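PDB 2QJC: diadenosine tetraphosphatase, putative from Trypanosoma brucei, which probably hydrolyses diadenosine tetraphosphate or related phosphate compounds, as a manganese-binding member of the calcineurin-like metallophosphoesterase family. Local coordinates for residues V53-N58 / V139-L144. Numbering follows the deposited sequence.
Sequences VGDLVN and VAHAGL. With MN (manganese (II) ion), chain C; MN (manganese (II) ion), chain B.
The two-manganese site of the calcineurin-like phosphoesterase fold is where Asp55 and His141 meet. Gly54 to Asn58 (GDLVN) form a variant of the start of the GDxVDRG motif of PPP-type phosphatases, with Asn58 at the position of its second Asp. Asp55 OD2 binds the chain B manganese at 2.1 Å. Asp55 OD2 also lies 2.8 Å from the chain C manganese, a long bond, so this single oxygen bridges the two metals unevenly. His141 NE2 binds the chain C manganese at 2.4 Å. The other ring nitrogen, His141 ND1, donates a hydrogen bond to Val53 O at 2.8 Å. The carbonyl oxygen lies almost in the ring plane, so the bond fixes the ring's rotation and turns NE2 toward the chain C manganese. The Asp55 side chain runs roughly perpendicular to that of His141, and its carboxylate is turned 51° from the plane of the ring; CG of Asp55 comes within 3.3 Å of His141 CE1. Asp55 OD1 accepts a hydrogen bond from His82 N. Behind the site, Val53 CG1 meets Val139 CG1 at 4.3 Å. Asp26 and His28 also bind the chain B manganese, Asn81 and His204 the chain C manganese. The contact sets the loop after strand 49-52 against strand 137-140 and the following turn, from two different sheets, beside helix 81-91.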
# COMPACT_ATOMS: atom_id res chain seq x y z
N VAL A 53 2.57 -0.44 0.98
CA VAL A 53 1.32 -0.58 0.23
C VAL A 53 1.13 0.58 -0.76
O VAL A 53 0.11 0.66 -1.46
CB VAL A 53 0.08 -0.64 1.17
CG1 VAL A 53 0.22 -1.82 2.15
CG2 VAL A 53 -0.09 0.69 1.91
N GLY A 54 2.11 1.47 -0.83
CA GLY A 54 2.01 2.58 -1.76
C GLY A 54 1.56 3.86 -1.09
O GLY A 54 1.26 3.87 0.10
N ASP A 55 1.50 4.94 -1.87
CA ASP A 55 1.12 6.25 -1.34
C ASP A 55 2.25 6.68 -0.43
O ASP A 55 2.07 6.97 0.76
CB ASP A 55 -0.21 6.17 -0.58
CG ASP A 55 -1.40 6.63 -1.42
OD1 ASP A 55 -1.27 6.66 -2.66
OD2 ASP A 55 -2.46 6.94 -0.84
N LEU A 56 3.45 6.70 -1.01
CA LEU A 56 4.67 7.08 -0.31
C LEU A 56 4.80 8.59 -0.18
O LEU A 56 5.47 9.10 0.73
CB LEU A 56 5.87 6.54 -1.07
CG LEU A 56 5.75 5.10 -1.57
CD1 LEU A 56 7.02 4.71 -2.31
CD2 LEU A 56 5.47 4.17 -0.39
N VAL A 57 4.15 9.31 -1.09
CA VAL A 57 4.23 10.76 -1.13
C VAL A 57 2.94 11.54 -0.86
O VAL A 57 1.87 10.97 -0.60
CB VAL A 57 4.77 11.21 -2.50
CG1 VAL A 57 5.97 10.35 -2.89
CG2 VAL A 57 3.67 11.09 -3.55
N ASN A 58 3.08 12.87 -0.93
CA ASN A 58 1.98 13.81 -0.74
C ASN A 58 1.46 13.88 0.69
O ASN A 58 1.50 12.90 1.44
CB ASN A 58 0.84 13.47 -1.71
CG ASN A 58 -0.07 14.66 -1.99
OD1 ASN A 58 0.37 15.81 -1.96
ND2 ASN A 58 -1.33 14.38 -2.29
N VAL A 139 -0.03 -8.26 -1.92
CA VAL A 139 -0.12 -6.83 -1.63
C VAL A 139 -0.60 -6.00 -2.82
O VAL A 139 -0.08 -6.13 -3.93
CB VAL A 139 1.28 -6.29 -1.15
CG1 VAL A 139 1.19 -4.82 -0.75
CG2 VAL A 139 1.79 -7.12 0.03
N ALA A 140 -1.60 -5.16 -2.58
CA ALA A 140 -2.15 -4.24 -3.58
C ALA A 140 -2.47 -2.95 -2.81
O ALA A 140 -2.68 -2.99 -1.60
CB ALA A 140 -3.42 -4.83 -4.22
N HIS A 141 -2.52 -1.82 -3.50
CA HIS A 141 -2.77 -0.56 -2.80
C HIS A 141 -4.17 -0.39 -2.19
O HIS A 141 -4.30 -0.05 -1.01
CB HIS A 141 -2.47 0.64 -3.71
CG HIS A 141 -2.76 1.96 -3.07
ND1 HIS A 141 -2.07 2.42 -1.96
CD2 HIS A 141 -3.70 2.89 -3.33
CE1 HIS A 141 -2.59 3.56 -1.56
NE2 HIS A 141 -3.58 3.87 -2.37
N ALA A 142 -5.20 -0.63 -3.00
CA ALA A 142 -6.58 -0.49 -2.52
C ALA A 142 -7.30 -1.82 -2.37
O ALA A 142 -8.12 -2.00 -1.47
CB ALA A 142 -7.37 0.43 -3.47
N GLY A 143 -7.01 -2.76 -3.27
CA GLY A 143 -7.66 -4.06 -3.19
C GLY A 143 -7.54 -4.86 -4.47
O GLY A 143 -6.78 -4.50 -5.36
N LEU A 144 -8.29 -5.95 -4.54
CA LEU A 144 -8.30 -6.80 -5.73
C LEU A 144 -9.75 -7.14 -6.08
O LEU A 144 -10.58 -7.31 -5.18
CB LEU A 144 -7.54 -8.10 -5.47
CG LEU A 144 -6.02 -8.02 -5.23
CD1 LEU A 144 -5.50 -9.40 -4.84
CD2 LEU A 144 -5.32 -7.54 -6.50
MN MN C . -4.76 5.87 -1.99
MN MN B . -3.40 7.19 1.03
O HOH W 1 -4.45 7.49 2.98